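Effector protein MavE (Legionella pneumophila subsp. pneumophila, PDB 6PIR) acts as a virulence effector needed for endoplasmic reticulum-mediated remodelling of the Legionella-containing vacuole and for lysosomal evasion. Local coordinates at residues Phe10-Ile21 with Ala68-Ser77. Numbering follows the deposited sequence.
Sequences FLINSLMFLETI and AIAEAIALVS
Ala-68 meets Ile-21 and Leu-18 where helices 5-21 and 59-77 cross in the twinned two-helix bundle of MavE, which precedes the C-terminal transmembrane helix. The segment axes cross at 131°, well away from antiparallel, with a closest approach of 8.4 Å. No hydrogen bond joins the two segments; the contact is apolar and largely buried. CB of Ala-68 touches CG2 of Ile-21 at 3.6 Å and also rests against CD1 of Leu-18. CD1 of Ile-69 then reaches the two methyls of Leu-18. Glu-71 lays its CB against CD1 of Ile-21. Its OE2 is hydrogen-bonded to His-33 of helix 26-36. Ala-72 and Phe-17 form the nearest CA pair, 5.2 Å apart. CB of Ala-72 touches both CB of Phe-17 and the O of Ser-14. CG2 of Ile-73 meets the edge of the Phe-10 ring near CZ; Ile-73 also packs on Tyr-45 of the NPxY motif. Leu-75 covers one face of the Phe-17 ring in a CH-pi contact, with CB 3.8 Å from the ring centroid. Val-76 is a knob in the hole formed by Phe-10, Asn-13, Ser-14 and Phe-17. Its CG1, anti to the backbone N (chi1 172°), meets the Phe-10 ring, while CG2 points to the Ser-14 backbone and the edge of Phe-17. OG of Ser-14, also against CG2, donates to the O of Phe-10 at 2.7 Å. Last comes Ser-77. Its OG lies in the plane of the Phe-10 ring at the edge, 3.8 Å from CE1, and donates to the O of Ile-73 at 2.8 Å from above the carbonyl plane.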
loop_
_atom_site.group_PDB
_atom_site.type_symbol
_atom_site.label_atom_id
_atom_site.label_comp_id
_atom_site.label_asym_id
_atom_site.label_seq_id
_atom_site.Cartn_x
_atom_site.Cartn_y
_atom_site.Cartn_z
ATOM N N PHE A 10 -9.056 0.035 -5.757
ATOM C CA PHE A 10 -8.231 -0.698 -4.812
ATOM C C PHE A 10 -6.991 0.111 -4.435
ATOM O O PHE A 10 -6.595 0.167 -3.262
ATOM C CB PHE A 10 -7.819 -2.023 -5.427
ATOM C CG PHE A 10 -7.168 -2.955 -4.458
ATOM C CD1 PHE A 10 -7.928 -3.902 -3.779
ATOM C CD2 PHE A 10 -5.804 -2.911 -4.237
ATOM C CE1 PHE A 10 -7.331 -4.785 -2.868
ATOM C CE2 PHE A 10 -5.205 -3.776 -3.336
ATOM C CZ PHE A 10 -5.973 -4.719 -2.652
ATOM N N LEU A 11 -6.360 0.731 -5.422
ATOM C CA LEU A 11 -5.198 1.564 -5.163
ATOM C C LEU A 11 -5.572 2.738 -4.280
ATOM O O LEU A 11 -4.842 3.072 -3.350
ATOM C CB LEU A 11 -4.620 2.065 -6.497
ATOM C CG LEU A 11 -3.955 1.032 -7.399
ATOM C CD1 LEU A 11 -3.725 1.672 -8.774
ATOM C CD2 LEU A 11 -2.648 0.496 -6.809
ATOM N N ILE A 12 -6.668 3.433 -4.599
ATOM C CA ILE A 12 -7.042 4.608 -3.808
ATOM C C ILE A 12 -7.262 4.229 -2.337
ATOM O O ILE A 12 -6.800 4.912 -1.404
ATOM C CB ILE A 12 -8.294 5.258 -4.405
ATOM C CG1 ILE A 12 -7.934 5.963 -5.717
ATOM C CG2 ILE A 12 -8.923 6.208 -3.417
ATOM C CD1 ILE A 12 -9.125 6.308 -6.487
ATOM N N ASN A 13 -7.978 3.132 -2.100
ATOM C CA ASN A 13 -8.249 2.746 -0.705
ATOM C C ASN A 13 -7.002 2.243 -0.002
ATOM O O ASN A 13 -6.818 2.455 1.220
ATOM C CB ASN A 13 -9.330 1.683 -0.684
ATOM C CG ASN A 13 -10.663 2.230 -1.056
ATOM O OD1 ASN A 13 -10.961 3.388 -0.775
ATOM N ND2 ASN A 13 -11.491 1.402 -1.667
ATOM N N SER A 14 -6.151 1.537 -0.747
ATOM C CA SER A 14 -4.894 1.051 -0.196
ATOM C C SER A 14 -3.977 2.208 0.184
ATOM O O SER A 14 -3.353 2.192 1.253
ATOM C CB SER A 14 -4.249 0.134 -1.229
ATOM O OG SER A 14 -5.066 -1.001 -1.419
ATOM N N LEU A 15 -3.887 3.216 -0.688
ATOM C CA LEU A 15 -3.108 4.398 -0.391
ATOM C C LEU A 15 -3.662 5.150 0.799
ATOM O O LEU A 15 -2.887 5.629 1.630
ATOM C CB LEU A 15 -3.047 5.302 -1.622
ATOM C CG LEU A 15 -2.315 4.654 -2.774
ATOM C CD1 LEU A 15 -2.278 5.665 -3.930
ATOM C CD2 LEU A 15 -0.941 4.174 -2.384
ATOM N N MET A 16 -4.988 5.234 0.926
ATOM C CA MET A 16 -5.549 5.866 2.116
ATOM C C MET A 16 -5.092 5.154 3.391
ATOM O O MET A 16 -4.654 5.800 4.355
ATOM C CB MET A 16 -7.068 5.906 2.013
ATOM C CG MET A 16 -7.781 5.776 3.358
ATOM S SD MET A 16 -9.424 5.234 2.994
ATOM C CE MET A 16 -9.200 3.483 3.120
ATOM N N PHE A 17 -5.176 3.815 3.421
ATOM C CA PHE A 17 -4.726 3.107 4.615
ATOM C C PHE A 17 -3.222 3.235 4.818
ATOM O O PHE A 17 -2.764 3.341 5.957
ATOM C CB PHE A 17 -5.095 1.644 4.569
ATOM C CG PHE A 17 -6.511 1.363 4.945
ATOM C CD1 PHE A 17 -7.007 1.760 6.191
ATOM C CD2 PHE A 17 -7.347 0.732 4.062
ATOM C CE1 PHE A 17 -8.316 1.498 6.537
ATOM C CE2 PHE A 17 -8.657 0.434 4.431
ATOM C CZ PHE A 17 -9.131 0.837 5.678
ATOM N N LEU A 18 -2.437 3.180 3.730
ATOM C CA LEU A 18 -0.994 3.387 3.823
ATOM C C LEU A 18 -0.681 4.719 4.487
ATOM O O LEU A 18 0.147 4.803 5.406
ATOM C CB LEU A 18 -0.361 3.337 2.420
ATOM C CG LEU A 18 1.154 3.622 2.374
ATOM C CD1 LEU A 18 2.005 2.615 3.153
ATOM C CD2 LEU A 18 1.635 3.715 0.872
ATOM N N GLU A 19 -1.315 5.793 4.015
ATOM C CA GLU A 19 -1.049 7.114 4.583
ATOM C C GLU A 19 -1.481 7.180 6.043
ATOM O O GLU A 19 -0.805 7.805 6.868
ATOM C CB GLU A 19 -1.772 8.202 3.784
ATOM C CG GLU A 19 -1.223 8.449 2.397
ATOM C CD GLU A 19 -2.263 9.152 1.506
ATOM O OE1 GLU A 19 -2.884 10.107 2.011
ATOM O OE2 GLU A 19 -2.516 8.683 0.362
ATOM N N THR A 20 -2.632 6.579 6.362
ATOM C CA THR A 20 -3.131 6.558 7.736
ATOM C C THR A 20 -2.140 5.847 8.668
ATOM O O THR A 20 -1.751 6.379 9.721
ATOM C CB THR A 20 -4.514 5.889 7.742
ATOM O OG1 THR A 20 -5.444 6.643 6.933
ATOM C CG2 THR A 20 -5.103 5.763 9.156
ATOM N N ILE A 21 -1.671 4.666 8.259
ATOM C CA ILE A 21 -0.731 3.899 9.068
ATOM C C ILE A 21 0.561 4.689 9.238
ATOM O O ILE A 21 1.106 4.791 10.343
ATOM C CB ILE A 21 -0.492 2.518 8.430
ATOM C CG1 ILE A 21 -1.797 1.716 8.441
ATOM C CG2 ILE A 21 0.608 1.728 9.197
ATOM C CD1 ILE A 21 -1.746 0.458 7.559
ATOM N N ALA A 68 3.170 -1.640 6.605
ATOM C CA ALA A 68 2.029 -0.784 6.305
ATOM C C ALA A 68 1.339 -1.211 5.019
ATOM O O ALA A 68 0.110 -1.187 4.938
ATOM C CB ALA A 68 2.454 0.673 6.232
ATOM N N ILE A 69 2.111 -1.553 3.986
ATOM C CA ILE A 69 1.515 -2.020 2.734
ATOM C C ILE A 69 0.716 -3.302 2.965
ATOM O O ILE A 69 -0.390 -3.461 2.438
ATOM C CB ILE A 69 2.590 -2.234 1.659
ATOM C CG1 ILE A 69 3.142 -0.893 1.144
ATOM C CG2 ILE A 69 2.005 -3.023 0.489
ATOM C CD1 ILE A 69 2.184 -0.093 0.246
ATOM N N ALA A 70 1.313 -4.281 3.665
ATOM C CA ALA A 70 0.618 -5.546 3.893
ATOM C C ALA A 70 -0.663 -5.319 4.683
ATOM O O ALA A 70 -1.707 -5.912 4.366
ATOM C CB ALA A 70 1.538 -6.555 4.591
ATOM N N GLU A 71 -0.622 -4.399 5.653
ATOM C CA GLU A 71 -1.804 -4.085 6.448
ATOM C C GLU A 71 -2.848 -3.391 5.603
ATOM O O GLU A 71 -4.043 -3.652 5.756
ATOM C CB GLU A 71 -1.424 -3.214 7.642
ATOM C CG GLU A 71 -0.658 -4.003 8.719
ATOM C CD GLU A 71 0.344 -3.162 9.499
ATOM O OE1 GLU A 71 0.257 -1.920 9.518
ATOM O OE2 GLU A 71 1.239 -3.747 10.116
ATOM N N ALA A 72 -2.408 -2.494 4.724
ATOM C CA ALA A 72 -3.321 -1.802 3.835
ATOM C C ALA A 72 -4.034 -2.788 2.921
ATOM O O ALA A 72 -5.257 -2.729 2.773
ATOM C CB ALA A 72 -2.555 -0.763 3.005
ATOM N N ILE A 73 -3.288 -3.724 2.332
ATOM C CA ILE A 73 -3.899 -4.731 1.454
ATOM C C ILE A 73 -4.912 -5.573 2.227
ATOM O O ILE A 73 -6.018 -5.840 1.744
ATOM C CB ILE A 73 -2.814 -5.607 0.805
ATOM C CG1 ILE A 73 -1.944 -4.787 -0.130
ATOM C CG2 ILE A 73 -3.422 -6.806 0.086
ATOM C CD1 ILE A 73 -0.693 -5.488 -0.543
ATOM N N ALA A 74 -4.535 -6.023 3.432
ATOM C CA ALA A 74 -5.442 -6.780 4.285
ATOM C C ALA A 74 -6.732 -6.012 4.537
ATOM O O ALA A 74 -7.832 -6.567 4.401
ATOM C CB ALA A 74 -4.739 -7.088 5.618
ATOM N N LEU A 75 -6.611 -4.728 4.917
ATOM C CA LEU A 75 -7.779 -3.938 5.285
ATOM C C LEU A 75 -8.687 -3.680 4.084
ATOM O O LEU A 75 -9.919 -3.807 4.178
ATOM C CB LEU A 75 -7.335 -2.617 5.907
ATOM C CG LEU A 75 -6.695 -2.727 7.318
ATOM C CD1 LEU A 75 -6.011 -1.433 7.671
ATOM C CD2 LEU A 75 -7.752 -3.071 8.343
ATOM N N VAL A 76 -8.103 -3.344 2.940
ATOM C CA VAL A 76 -8.935 -3.171 1.753
ATOM C C VAL A 76 -9.553 -4.495 1.336
ATOM O O VAL A 76 -10.754 -4.568 1.058
ATOM C CB VAL A 76 -8.119 -2.540 0.606
ATOM C CG1 VAL A 76 -8.937 -2.540 -0.693
ATOM C CG2 VAL A 76 -7.711 -1.105 0.978
ATOM N N SER A 77 -8.764 -5.569 1.314
ATOM C CA SER A 77 -9.258 -6.837 0.810
ATOM C C SER A 77 -10.383 -7.386 1.671
ATOM O O SER A 77 -11.269 -8.068 1.155
ATOM C CB SER A 77 -8.134 -7.872 0.729
ATOM O OG SER A 77 -7.104 -7.506 -0.164
#